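Local coordinates for protein nucleoporin NUP170 (PDB 5HAX) that probably serves as a scaffold component of the inner ring of the nuclear pore complex, pairing a beta-propeller domain with an alpha-helical domain, at residues Ile143-Val148 / Thr165-His170; Gln226-Arg231 / Ser244-Ser249; Leu404-Pro409 / Thr430-Glu435; Arg634-Leu639 / Leu678-Ser683. All blocks are in the same frame, centred on the assembly; numbering follows the deposited sequence.

Interaction 1 of 4, residues Ile143-Val148 / Thr165-His170; sequences IILLGV and TRMSVH
Thr165 OG1 donates to Leu145 O at 2.7 Å, and its oxygen approaches from above the carbonyl plane, 44° out of it. The same hydroxyl accepts from Met167 N at 3.1 Å, which makes an ST turn at Thr165. The first torsion of Thr165 (chi1 68°) sets OG1 between the backbone N and carbonyl carbon, while the methyl CG2 lies beside Gly147 N at 3.5 Å. One step along the ladder, Leu145 N bonds to Met167 O, and Leu145 CD1 packs on Met167 CB at 4.0 Å, the two side chains crossing obliquely. Beyond them regular antiparallel pairing takes over: Ile143 and Val169 exchange two backbone bonds, and Ser168 CA adds a CA-H...O contact to Ile143 O. A water accepts from Thr165 N and donates weakly to Leu145 O. Around these residues, Val136 of strand 133-139 touches Ile143 and Leu145, and Tyr202 of strand 198-202 meets Leu145 and Met167, so the hairpin of strands 142-151 and 159-170 packs within its own blade and against the next. With the hydroxyl both giving and receiving a bond, a side chain bridges the strands where the ladder is interrupted, and Leu145 O keeps a donor from the facing chain.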
loop_
_atom_site.group_PDB
_atom_site.type_symbol
_atom_site.label_atom_id
_atom_site.label_comp_id
_atom_site.label_asym_id
_atom_site.label_seq_id
_atom_site.Cartn_x
_atom_site.Cartn_y
_atom_site.Cartn_z
ATOM N N ILE A 143 -3.610 15.661 27.856
ATOM C CA ILE A 143 -2.951 15.153 26.657
ATOM C C ILE A 143 -1.579 15.807 26.569
ATOM O O ILE A 143 -1.441 17.016 26.788
ATOM C CB ILE A 143 -3.761 15.429 25.374
ATOM C CG1 ILE A 143 -5.135 14.753 25.442
ATOM C CG2 ILE A 143 -2.998 14.927 24.153
ATOM C CD1 ILE A 143 -6.207 15.599 26.096
ATOM N N ILE A 144 -0.571 15.009 26.223
ATOM C CA ILE A 144 0.825 15.431 26.235
ATOM C C ILE A 144 1.411 15.197 24.849
ATOM O O ILE A 144 1.231 14.120 24.269
ATOM C CB ILE A 144 1.630 14.666 27.303
ATOM C CG1 ILE A 144 0.977 14.837 28.680
ATOM C CG2 ILE A 144 3.076 15.147 27.332
ATOM C CD1 ILE A 144 1.438 13.827 29.706
ATOM N N LEU A 145 2.110 16.202 24.327
ATOM C CA LEU A 145 2.806 16.103 23.050
ATOM C C LEU A 145 4.302 15.969 23.296
ATOM O O LEU A 145 4.875 16.727 24.085
ATOM C CB LEU A 145 2.534 17.329 22.178
ATOM C CG LEU A 145 1.073 17.683 21.910
ATOM C CD1 LEU A 145 0.999 18.907 21.011
ATOM C CD2 LEU A 145 0.329 16.507 21.293
ATOM N N LEU A 146 4.928 15.009 22.616
ATOM C CA LEU A 146 6.370 14.820 22.666
ATOM C C LEU A 146 6.926 14.807 21.251
ATOM O O LEU A 146 6.354 14.183 20.353
ATOM C CB LEU A 146 6.749 13.514 23.374
ATOM C CG LEU A 146 6.406 13.400 24.859
ATOM C CD1 LEU A 146 6.840 12.046 25.394
ATOM C CD2 LEU A 146 7.053 14.520 25.656
ATOM N N GLY A 147 8.041 15.507 21.061
ATOM C CA GLY A 147 8.742 15.432 19.796
ATOM C C GLY A 147 9.436 14.094 19.630
ATOM O O GLY A 147 9.917 13.492 20.590
ATOM N N VAL A 148 9.479 13.617 18.389
ATOM C CA VAL A 148 10.065 12.322 18.065
ATOM C C VAL A 148 10.980 12.481 16.860
ATOM O O VAL A 148 10.649 13.190 15.902
ATOM C CB VAL A 148 8.984 11.260 17.777
ATOM C CG1 VAL A 148 9.630 9.925 17.422
ATOM C CG2 VAL A 148 8.057 11.109 18.972
ATOM N N THR A 165 8.453 19.285 24.985
ATOM C CA THR A 165 7.854 20.364 24.202
ATOM C C THR A 165 7.188 21.447 25.031
ATOM O O THR A 165 6.921 22.523 24.485
ATOM C CB THR A 165 6.809 19.800 23.228
ATOM O OG1 THR A 165 5.688 19.295 23.968
ATOM C CG2 THR A 165 7.398 18.688 22.376
ATOM N N ARG A 166 6.903 21.221 26.311
ATOM C CA ARG A 166 6.091 22.113 27.135
ATOM C C ARG A 166 4.674 22.265 26.595
ATOM O O ARG A 166 3.939 23.154 27.044
ATOM C CB ARG A 166 6.734 23.501 27.279
ATOM C CG ARG A 166 8.184 23.489 27.738
ATOM C CD ARG A 166 8.707 24.910 27.883
ATOM N NE ARG A 166 10.167 24.974 27.885
ATOM C CZ ARG A 166 10.867 26.078 27.644
ATOM N NH1 ARG A 166 10.246 27.221 27.372
ATOM N NH2 ARG A 166 12.193 26.043 27.667
ATOM N N MET A 167 4.271 21.419 25.648
ATOM C CA MET A 167 2.955 21.488 25.026
ATOM C C MET A 167 2.045 20.450 25.672
ATOM O O MET A 167 2.302 19.245 25.574
ATOM C CB MET A 167 3.056 21.247 23.520
ATOM C CG MET A 167 3.844 22.308 22.769
ATOM S SD MET A 167 4.074 21.897 21.030
ATOM C CE MET A 167 4.952 23.348 20.451
ATOM N N SER A 168 0.987 20.919 26.330
ATOM C CA SER A 168 0.023 20.030 26.962
ATOM C C SER A 168 -1.231 20.826 27.288
ATOM O O SER A 168 -1.193 22.053 27.416
ATOM C CB SER A 168 0.593 19.384 28.229
ATOM O OG SER A 168 0.721 20.337 29.269
ATOM N N VAL A 169 -2.346 20.109 27.417
ATOM C CA VAL A 169 -3.632 20.708 27.748
ATOM C C VAL A 169 -4.402 19.755 28.649
ATOM O O VAL A 169 -4.302 18.531 28.524
ATOM C CB VAL A 169 -4.468 21.038 26.491
ATOM C CG1 VAL A 169 -3.967 22.313 25.832
ATOM C CG2 VAL A 169 -4.457 19.871 25.514
ATOM N N HIS A 170 -5.175 20.332 29.565
ATOM C CA HIS A 170 -6.052 19.535 30.407
ATOM C C HIS A 170 -7.114 18.858 29.552
ATOM O O HIS A 170 -7.669 19.459 28.627
ATOM C CB HIS A 170 -6.699 20.416 31.475
ATOM C CG HIS A 170 -5.716 21.003 32.440
ATOM N ND1 HIS A 170 -5.806 22.297 32.904
ATOM C CD2 HIS A 170 -4.619 20.469 33.027
ATOM C CE1 HIS A 170 -4.808 22.536 33.735
ATOM N NE2 HIS A 170 -4.073 21.442 33.828
HETATM O O HOH W 1 6.442 17.609 26.860
#

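Interaction 2 of 4, residues Gln226-Arg231 / Ser244-Ser249; sequences QQEWLR and SLSNRS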
loop_
_atom_site.group_PDB
_atom_site.type_symbol
_atom_site.label_atom_id
_atom_site.label_comp_id
_atom_site.label_asym_id
_atom_site.label_seq_id
_atom_site.Cartn_x
_atom_site.Cartn_y
_atom_site.Cartn_z
ATOM N N GLN A 226 -28.680 11.693 24.153
ATOM C CA GLN A 226 -28.769 10.303 24.570
ATOM C C GLN A 226 -27.375 9.678 24.630
ATOM O O GLN A 226 -26.396 10.227 24.120
ATOM C CB GLN A 226 -29.669 9.517 23.615
ATOM C CG GLN A 226 -31.107 10.018 23.568
ATOM C CD GLN A 226 -31.927 9.346 22.482
ATOM O OE1 GLN A 226 -31.941 8.120 22.365
ATOM N NE2 GLN A 226 -32.612 10.150 21.676
ATOM N N GLN A 227 -27.290 8.514 25.273
ATOM C CA GLN A 227 -26.012 7.823 25.394
ATOM C C GLN A 227 -25.550 7.311 24.034
ATOM O O GLN A 227 -26.298 6.634 23.323
ATOM C CB GLN A 227 -26.110 6.658 26.377
ATOM C CG GLN A 227 -24.878 5.760 26.327
ATOM C CD GLN A 227 -24.838 4.719 27.421
ATOM O OE1 GLN A 227 -25.628 3.774 27.430
ATOM N NE2 GLN A 227 -23.898 4.874 28.344
ATOM N N GLU A 228 -24.304 7.626 23.688
ATOM C CA GLU A 228 -23.657 7.169 22.466
ATOM C C GLU A 228 -22.203 7.614 22.525
ATOM O O GLU A 228 -21.924 8.734 22.952
ATOM C CB GLU A 228 -24.342 7.741 21.213
ATOM C CG GLU A 228 -23.829 7.153 19.903
ATOM C CD GLU A 228 -24.442 7.805 18.671
ATOM O OE1 GLU A 228 -25.143 8.828 18.810
ATOM O OE2 GLU A 228 -24.217 7.291 17.557
ATOM N N TRP A 229 -21.286 6.738 22.114
ATOM C CA TRP A 229 -19.862 7.050 22.128
ATOM C C TRP A 229 -19.205 6.425 20.902
ATOM O O TRP A 229 -19.863 5.776 20.084
ATOM C CB TRP A 229 -19.206 6.580 23.433
ATOM C CG TRP A 229 -19.179 5.091 23.625
ATOM C CD1 TRP A 229 -18.226 4.224 23.178
ATOM C CD2 TRP A 229 -20.142 4.298 24.330
ATOM N NE1 TRP A 229 -18.538 2.941 23.554
ATOM C CE2 TRP A 229 -19.711 2.958 24.261
ATOM C CE3 TRP A 229 -21.329 4.589 25.007
ATOM C CZ2 TRP A 229 -20.423 1.914 24.846
ATOM C CZ3 TRP A 229 -22.036 3.550 25.585
ATOM C CH2 TRP A 229 -21.581 2.230 25.501
ATOM N N LEU A 230 -17.893 6.622 20.774
ATOM C CA LEU A 230 -17.172 6.257 19.562
ATOM C C LEU A 230 -16.462 4.916 19.698
ATOM O O LEU A 230 -16.031 4.518 20.785
ATOM C CB LEU A 230 -16.149 7.333 19.191
ATOM C CG LEU A 230 -16.723 8.698 18.807
ATOM C CD1 LEU A 230 -15.611 9.607 18.319
ATOM C CD2 LEU A 230 -17.814 8.578 17.747
ATOM N N ARG A 231 -16.354 4.225 18.561
ATOM C CA ARG A 231 -15.555 3.018 18.414
ATOM C C ARG A 231 -14.281 3.242 17.609
ATOM O O ARG A 231 -13.402 2.374 17.624
ATOM C CB ARG A 231 -16.382 1.912 17.736
ATOM C CG ARG A 231 -17.167 1.002 18.680
ATOM C CD ARG A 231 -18.133 0.124 17.890
ATOM N NE ARG A 231 -18.055 -1.293 18.244
ATOM C CZ ARG A 231 -17.046 -2.093 17.914
ATOM N NH1 ARG A 231 -17.066 -3.372 18.272
ATOM N NH2 ARG A 231 -16.008 -1.618 17.237
ATOM N N SER A 244 -16.083 9.158 11.916
ATOM C CA SER A 244 -16.221 8.519 13.219
ATOM C C SER A 244 -17.243 7.394 13.133
ATOM O O SER A 244 -18.232 7.490 12.396
ATOM C CB SER A 244 -16.644 9.518 14.306
ATOM O OG SER A 244 -18.036 9.784 14.260
ATOM N N LEU A 245 -16.991 6.329 13.889
ATOM C CA LEU A 245 -17.917 5.218 14.056
ATOM C C LEU A 245 -18.355 5.173 15.512
ATOM O O LEU A 245 -17.514 5.237 16.414
ATOM C CB LEU A 245 -17.262 3.895 13.656
ATOM C CG LEU A 245 -18.120 2.633 13.786
ATOM C CD1 LEU A 245 -19.298 2.685 12.828
ATOM C CD2 LEU A 245 -17.281 1.387 13.537
ATOM N N SER A 246 -19.661 5.073 15.739
ATOM C CA SER A 246 -20.207 5.062 17.088
ATOM C C SER A 246 -20.562 3.641 17.514
ATOM O O SER A 246 -20.554 2.699 16.718
ATOM C CB SER A 246 -21.438 5.967 17.185
ATOM O OG SER A 246 -22.627 5.253 16.889
ATOM N N ASN A 247 -20.875 3.500 18.804
ATOM C CA ASN A 247 -21.272 2.209 19.354
ATOM C C ASN A 247 -22.635 1.763 18.849
ATOM O O ASN A 247 -22.960 0.575 18.949
ATOM C CB ASN A 247 -21.300 2.270 20.877
ATOM C CG ASN A 247 -22.395 3.176 21.394
ATOM O OD1 ASN A 247 -22.442 4.360 21.062
ATOM N ND2 ASN A 247 -23.300 2.618 22.185
ATOM N N ARG A 248 -23.441 2.689 18.335
ATOM C CA ARG A 248 -24.709 2.368 17.696
ATOM C C ARG A 248 -24.562 2.151 16.197
ATOM O O ARG A 248 -25.573 2.094 15.489
ATOM C CB ARG A 248 -25.725 3.484 17.957
ATOM C CG ARG A 248 -25.867 3.856 19.421
ATOM C CD ARG A 248 -26.948 4.905 19.630
ATOM N NE ARG A 248 -28.277 4.380 19.328
ATOM C CZ ARG A 248 -29.011 3.665 20.177
ATOM N NH1 ARG A 248 -30.209 3.228 19.810
ATOM N NH2 ARG A 248 -28.555 3.382 21.390
ATOM N N SER A 249 -23.329 2.045 15.702
ATOM C CA SER A 249 -23.026 1.835 14.290
ATOM C C SER A 249 -23.408 3.034 13.427
ATOM O O SER A 249 -23.638 2.883 12.224
ATOM C CB SER A 249 -23.698 0.560 13.762
ATOM O OG SER A 249 -23.291 -0.568 14.520
HETATM O O HOH W 2 -25.955 3.745 23.182
HETATM O O HOH W 3 -20.875 -1.603 19.167
#
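Asn247 lays its side chain over one face of the Trp229 indole, and every atom from CB outward has a partner. CB sits above the five-membered ring, 4.0 Å from its centroid, a CH-pi contact. The first torsion, chi1 67°, places CG between the backbone N and carbonyl carbon and brings it over the centre of the indole; amide and ring planes are only 8° apart, so the two groups stack. At the tip, OD1 accepts from Trp229 N at 2.8 Å, with that donor 46° out of the amide carbonyl plane, while ND2 lies over the six-membered ring, 3.7 Å from Trp229 CZ3. ND2 also donates to a water that in turn donates to Gln227 O. Backbone bonds flank the stack: Asn247 N to Trp229 O, and Arg231 N to Leu245 O at 2.6 Å. Beside it, Ser246 OG donates to the anti lone pair of Glu228 OE2 at 2.7 Å, and OE1 forms a salt bridge with Arg252. At this end of the hairpin of strands 230-236 and 241-246, where a type I turn begins at Ser246, the amide satisfies a main-chain N-H as a strand partner would and lies flat against the indole, which probably helps to hold the ring in place.

Interaction 3 of 4, residues Leu404-Pro409 / Thr430-Glu435; sequences LFVSAP and TWIELE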
loop_
_atom_site.group_PDB
_atom_site.type_symbol
_atom_site.label_atom_id
_atom_site.label_comp_id
_atom_site.label_asym_id
_atom_site.label_seq_id
_atom_site.Cartn_x
_atom_site.Cartn_y
_atom_site.Cartn_z
ATOM N N LEU A 404 -7.497 -15.671 11.359
ATOM C CA LEU A 404 -7.252 -14.524 10.491
ATOM C C LEU A 404 -7.649 -14.884 9.065
ATOM O O LEU A 404 -7.023 -15.746 8.441
ATOM C CB LEU A 404 -5.782 -14.113 10.554
ATOM C CG LEU A 404 -5.512 -12.641 10.843
ATOM C CD1 LEU A 404 -5.945 -12.296 12.258
ATOM C CD2 LEU A 404 -4.039 -12.327 10.629
ATOM N N PHE A 405 -8.687 -14.226 8.552
ATOM C CA PHE A 405 -9.013 -14.301 7.134
ATOM C C PHE A 405 -8.330 -13.147 6.416
ATOM O O PHE A 405 -8.464 -11.990 6.827
ATOM C CB PHE A 405 -10.522 -14.246 6.898
ATOM C CG PHE A 405 -10.895 -14.184 5.442
ATOM C CD1 PHE A 405 -10.744 -15.295 4.630
ATOM C CD2 PHE A 405 -11.378 -13.012 4.883
ATOM C CE1 PHE A 405 -11.073 -15.241 3.287
ATOM C CE2 PHE A 405 -11.713 -12.953 3.541
ATOM C CZ PHE A 405 -11.561 -14.069 2.744
ATOM N N VAL A 406 -7.597 -13.464 5.354
ATOM C CA VAL A 406 -6.851 -12.471 4.591
ATOM C C VAL A 406 -7.135 -12.694 3.113
ATOM O O VAL A 406 -7.029 -13.822 2.619
ATOM C CB VAL A 406 -5.337 -12.542 4.870
ATOM C CG1 VAL A 406 -4.664 -11.269 4.394
ATOM C CG2 VAL A 406 -5.073 -12.761 6.352
ATOM N N SER A 407 -7.494 -11.620 2.410
ATOM C CA SER A 407 -7.843 -11.707 1.001
ATOM C C SER A 407 -7.289 -10.500 0.259
ATOM O O SER A 407 -6.994 -9.455 0.847
ATOM C CB SER A 407 -9.363 -11.796 0.794
ATOM O OG SER A 407 -10.013 -10.639 1.288
ATOM N N ALA A 408 -7.155 -10.661 -1.048
ATOM C CA ALA A 408 -6.686 -9.612 -1.936
ATOM C C ALA A 408 -7.534 -9.644 -3.194
ATOM O O ALA A 408 -8.158 -10.666 -3.502
ATOM C CB ALA A 408 -5.207 -9.793 -2.298
ATOM N N PRO A 409 -7.587 -8.541 -3.939
ATOM C CA PRO A 409 -8.236 -8.591 -5.251
ATOM C C PRO A 409 -7.526 -9.599 -6.138
ATOM O O PRO A 409 -6.308 -9.768 -6.056
ATOM C CB PRO A 409 -8.086 -7.159 -5.786
ATOM C CG PRO A 409 -7.746 -6.320 -4.605
ATOM C CD PRO A 409 -7.022 -7.212 -3.653
ATOM N N THR A 430 -7.350 -16.606 1.984
ATOM C CA THR A 430 -6.693 -17.652 2.759
ATOM C C THR A 430 -6.944 -17.414 4.242
ATOM O O THR A 430 -7.258 -16.299 4.667
ATOM C CB THR A 430 -5.185 -17.703 2.476
ATOM O OG1 THR A 430 -4.610 -18.841 3.131
ATOM C CG2 THR A 430 -4.494 -16.433 2.962
ATOM N N TRP A 431 -6.785 -18.484 5.021
ATOM C CA TRP A 431 -6.931 -18.458 6.474
ATOM C C TRP A 431 -5.566 -18.655 7.119
ATOM O O TRP A 431 -4.912 -19.678 6.887
ATOM C CB TRP A 431 -7.881 -19.553 6.954
ATOM C CG TRP A 431 -9.327 -19.263 6.758
ATOM C CD1 TRP A 431 -10.119 -19.703 5.740
ATOM C CD2 TRP A 431 -10.167 -18.484 7.616
ATOM N NE1 TRP A 431 -11.402 -19.243 5.907
ATOM C CE2 TRP A 431 -11.459 -18.491 7.052
ATOM C CE3 TRP A 431 -9.954 -17.779 8.805
ATOM C CZ2 TRP A 431 -12.532 -17.822 7.634
ATOM C CZ3 TRP A 431 -11.021 -17.112 9.382
ATOM C CH2 TRP A 431 -12.293 -17.139 8.796
ATOM N N ILE A 432 -5.154 -17.700 7.948
ATOM C CA ILE A 432 -3.913 -17.790 8.713
ATOM C C ILE A 432 -4.284 -18.050 10.165
ATOM O O ILE A 432 -4.986 -17.244 10.788
ATOM C CB ILE A 432 -3.065 -16.518 8.569
ATOM C CG1 ILE A 432 -2.519 -16.427 7.141
ATOM C CG2 ILE A 432 -1.917 -16.518 9.581
ATOM C CD1 ILE A 432 -1.930 -15.086 6.792
ATOM N N GLU A 433 -3.803 -19.167 10.704
ATOM C CA GLU A 433 -4.123 -19.573 12.064
ATOM C C GLU A 433 -3.094 -19.010 13.036
ATOM O O GLU A 433 -1.885 -19.117 12.804
ATOM C CB GLU A 433 -4.168 -21.098 12.174
ATOM C CG GLU A 433 -4.562 -21.602 13.556
ATOM C CD GLU A 433 -4.735 -23.108 13.604
ATOM O OE1 GLU A 433 -4.464 -23.774 12.582
ATOM O OE2 GLU A 433 -5.144 -23.626 14.665
ATOM N N LEU A 434 -3.581 -18.405 14.114
ATOM C CA LEU A 434 -2.755 -17.995 15.238
ATOM C C LEU A 434 -2.917 -19.000 16.373
ATOM O O LEU A 434 -3.990 -19.577 16.564
ATOM C CB LEU A 434 -3.136 -16.590 15.715
ATOM C CG LEU A 434 -3.090 -15.481 14.658
ATOM C CD1 LEU A 434 -3.607 -14.172 15.241
ATOM C CD2 LEU A 434 -1.681 -15.301 14.097
ATOM N N GLU A 435 -1.838 -19.210 17.122
ATOM C CA GLU A 435 -1.825 -20.242 18.147
ATOM C C GLU A 435 -2.806 -19.914 19.271
ATOM O O GLU A 435 -3.289 -18.787 19.410
ATOM C CB GLU A 435 -0.417 -20.415 18.717
ATOM C CG GLU A 435 0.575 -21.020 17.737
ATOM C CD GLU A 435 1.947 -21.235 18.350
ATOM O OE1 GLU A 435 2.790 -21.895 17.705
ATOM O OE2 GLU A 435 2.183 -20.743 19.473
#
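Trp431 presents one face of its indole to Phe405, whose CB lies 3.8 Å above the plane, displaced toward the rim. Measured to the six-membered ring, CB is 3.9 Å from the centroid and 12° off the normal, a CH-pi contact. The phenyl ring turns its edge to the same indole, with centroids 5.5 Å apart and planes at 56°, an edge-to-face pair well short of perpendicular. Phe405 CG is anti to the backbone N (chi1 174°), which carries the phenyl ring past the indole toward Thr430, where CD1 is 3.6 Å from Thr430 O. Trp431 NE1 donates to Glu353 O, so a bond from a loop holds the pyrrole side of the ring. Leu404, Val406, Thr430 and Ile432 point to the other side of the sheet: Leu404 CB meets Ile432 CB at 4.1 Å, and Val406 CG2 meets Ile432 CD1 at 3.9 Å. Between the two layers of this propeller blade, Leu404 pairs with Ile432 and Val406 with Thr430, each through two backbone bonds; Ile432 N to Leu404 O measures 2.7 Å. Those four residues thus satisfy one another's main-chain groups, and Phe405 turns its own to Asp393 of the next strand, so side chains can give each face an apolar layer.

Interaction 4 of 4, residues Arg634-Leu639 / Leu678-Ser683; sequences RLRNFL and LMESIS
Met679 reaches across a pair of antiparallel helices in the alpha-helical domain to pack against Leu635, Arg636 and Leu639. The axes of the segments 634-639 and 678-683 run at 145° to each other and approach to 10.5 Å, a spacing wide enough that side chains, not backbones, make the contact. The tight part is built around the methionine. Arg636 runs its aliphatic stem past Met679 in the opposite direction, with Arg636 CD 3.5 Å from Met679 CB. The sulfur SD lies 3.8 Å from Leu635 CD2, and the methyl CE lies 3.8 Å from Leu639 CD1; both leucine side chains cross the methionine at about a right angle. The bend at the end of Met679 (chi3 -137°) turns CE toward Leu639. Helix 586-599 adds to this apolar cluster, with Leu591 touching both Leu635 and Met679, while Leu530 of helix 522-533 packs on Leu635.

The partly exposed side is left to the Arg636 guanidinium and the Glu680 carboxylate. Opposite charges lie near each other here, beyond a salt bridge: Arg636 NH2 and Glu680 OE1 are 4.1 Å apart, the oxygen lying well out of the guanidinium plane. Glu680 OE2 pairs with Lys677 on its own helix, and Arg636 NE has a long, weak ion pair with Glu633. A bend at chi3 of Arg636 brings one guanidinium face over Glu680 CB, 3.5 Å from Arg636 NH2.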
loop_
_atom_site.group_PDB
_atom_site.type_symbol
_atom_site.label_atom_id
_atom_site.label_comp_id
_atom_site.label_asym_id
_atom_site.label_seq_id
_atom_site.Cartn_x
_atom_site.Cartn_y
_atom_site.Cartn_z
ATOM N N ARG A 634 20.426 -7.708 -16.640
ATOM C CA ARG A 634 20.186 -9.129 -16.405
ATOM C C ARG A 634 19.218 -9.697 -17.434
ATOM O O ARG A 634 19.354 -10.851 -17.858
ATOM C CB ARG A 634 19.662 -9.358 -14.988
ATOM C CG ARG A 634 20.758 -9.537 -13.947
ATOM C CD ARG A 634 20.327 -10.464 -12.816
ATOM N NE ARG A 634 20.070 -11.827 -13.279
ATOM C CZ ARG A 634 19.973 -12.888 -12.481
ATOM N NH1 ARG A 634 19.734 -14.088 -12.995
ATOM N NH2 ARG A 634 20.120 -12.755 -11.169
ATOM N N LEU A 635 18.230 -8.900 -17.848
ATOM C CA LEU A 635 17.343 -9.320 -18.928
ATOM C C LEU A 635 18.120 -9.499 -20.228
ATOM O O LEU A 635 17.953 -10.498 -20.936
ATOM C CB LEU A 635 16.214 -8.303 -19.105
ATOM C CG LEU A 635 15.286 -8.500 -20.309
ATOM C CD1 LEU A 635 14.624 -9.873 -20.279
ATOM C CD2 LEU A 635 14.239 -7.398 -20.349
ATOM N N ARG A 636 18.984 -8.536 -20.554
ATOM C CA ARG A 636 19.816 -8.651 -21.747
ATOM C C ARG A 636 20.725 -9.870 -21.666
ATOM O O ARG A 636 20.841 -10.641 -22.627
ATOM C CB ARG A 636 20.642 -7.378 -21.928
ATOM C CG ARG A 636 19.940 -6.306 -22.739
ATOM C CD ARG A 636 20.562 -4.934 -22.525
ATOM N NE ARG A 636 22.016 -4.942 -22.660
ATOM C CZ ARG A 636 22.664 -5.092 -23.811
ATOM N NH1 ARG A 636 23.990 -5.078 -23.830
ATOM N NH2 ARG A 636 21.992 -5.265 -24.941
ATOM N N ASN A 637 21.382 -10.060 -20.520
ATOM C CA ASN A 637 22.242 -11.223 -20.333
ATOM C C ASN A 637 21.467 -12.519 -20.538
ATOM O O ASN A 637 22.001 -13.493 -21.082
ATOM C CB ASN A 637 22.865 -11.185 -18.939
ATOM C CG ASN A 637 23.744 -12.387 -18.658
ATOM O OD1 ASN A 637 24.437 -12.887 -19.544
ATOM N ND2 ASN A 637 23.711 -12.862 -17.418
ATOM N N PHE A 638 20.203 -12.549 -20.110
ATOM C CA PHE A 638 19.395 -13.753 -20.271
ATOM C C PHE A 638 19.115 -14.039 -21.740
ATOM O O PHE A 638 19.134 -15.200 -22.166
ATOM C CB PHE A 638 18.085 -13.612 -19.494
ATOM C CG PHE A 638 17.079 -14.681 -19.810
ATOM C CD1 PHE A 638 17.168 -15.932 -19.220
ATOM C CD2 PHE A 638 16.045 -14.438 -20.699
ATOM C CE1 PHE A 638 16.245 -16.918 -19.511
ATOM C CE2 PHE A 638 15.119 -15.419 -20.993
ATOM C CZ PHE A 638 15.220 -16.661 -20.397
ATOM N N LEU A 639 18.851 -12.996 -22.529
ATOM C CA LEU A 639 18.577 -13.195 -23.949
ATOM C C LEU A 639 19.825 -13.646 -24.697
ATOM O O LEU A 639 19.738 -14.455 -25.629
ATOM C CB LEU A 639 18.017 -11.909 -24.560
ATOM C CG LEU A 639 16.707 -11.388 -23.960
ATOM C CD1 LEU A 639 16.283 -10.099 -24.649
ATOM C CD2 LEU A 639 15.599 -12.430 -24.053
ATOM N N LEU A 678 16.514 -1.269 -27.876
ATOM C CA LEU A 678 16.039 -0.318 -26.880
ATOM C C LEU A 678 16.651 -0.608 -25.516
ATOM O O LEU A 678 16.967 0.318 -24.761
ATOM C CB LEU A 678 14.512 -0.358 -26.809
ATOM C CG LEU A 678 13.848 0.596 -25.812
ATOM C CD1 LEU A 678 14.207 2.043 -26.117
ATOM C CD2 LEU A 678 12.340 0.402 -25.826
ATOM N N MET A 679 16.843 -1.889 -25.191
ATOM C CA MET A 679 17.432 -2.253 -23.905
ATOM C C MET A 679 18.844 -1.697 -23.771
ATOM O O MET A 679 19.183 -1.073 -22.759
ATOM C CB MET A 679 17.439 -3.772 -23.743
ATOM C CG MET A 679 16.065 -4.386 -23.554
ATOM S SD MET A 679 16.142 -6.181 -23.437
ATOM C CE MET A 679 14.757 -6.645 -24.472
ATOM N N GLU A 680 19.690 -1.921 -24.780
ATOM C CA GLU A 680 21.049 -1.394 -24.717
ATOM C C GLU A 680 21.038 0.129 -24.706
ATOM O O GLU A 680 21.851 0.758 -24.021
ATOM C CB GLU A 680 21.885 -1.927 -25.883
ATOM C CG GLU A 680 21.451 -1.453 -27.260
ATOM C CD GLU A 680 22.394 -1.910 -28.358
ATOM O OE1 GLU A 680 22.851 -3.072 -28.309
ATOM O OE2 GLU A 680 22.688 -1.104 -29.264
ATOM N N SER A 681 20.110 0.739 -25.448
ATOM C CA SER A 681 19.971 2.191 -25.415
ATOM C C SER A 681 19.536 2.671 -24.035
ATOM O O SER A 681 19.985 3.724 -23.568
ATOM C CB SER A 681 18.974 2.643 -26.481
ATOM O OG SER A 681 18.820 4.051 -26.467
ATOM N N ILE A 682 18.658 1.915 -23.370
ATOM C CA ILE A 682 18.246 2.267 -22.011
ATOM C C ILE A 682 19.447 2.240 -21.075
ATOM O O ILE A 682 19.647 3.152 -20.265
ATOM C CB ILE A 682 17.132 1.320 -21.525
ATOM C CG1 ILE A 682 15.807 1.649 -22.220
ATOM C CG2 ILE A 682 16.946 1.426 -20.010
ATOM C CD1 ILE A 682 14.784 0.532 -22.134
ATOM N N SER A 683 20.261 1.186 -21.169
ATOM C CA SER A 683 21.425 1.073 -20.297
ATOM C C SER A 683 22.431 2.182 -20.577
ATOM O O SER A 683 22.981 2.781 -19.645
ATOM C CB SER A 683 22.074 -0.300 -20.468
ATOM O OG SER A 683 23.132 -0.476 -19.544
#

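How the interactions relate
From the N terminus the four contacts follow in series, none nested in or crossing another. Interaction 1 closes a 16-residue connection within the four-stranded antiparallel sheet that runs from strand 114-120 to strand 159-170, and interaction 2 closes the hairpin of strands 230-236 and 241-246, their centres about 28 Å apart. Interaction 3 spans a longer excursion that includes helix 411-416 and joins two strands of a sheet to which the early strand 39-41 also belongs. All three lie in the beta-propeller region, each in a different sheet. Interaction 4 instead closes a 38-residue connection, tying helix 622-640 to helix 663-694 in the C-terminal helical region; its centre is about 40 Å from that of interaction 3.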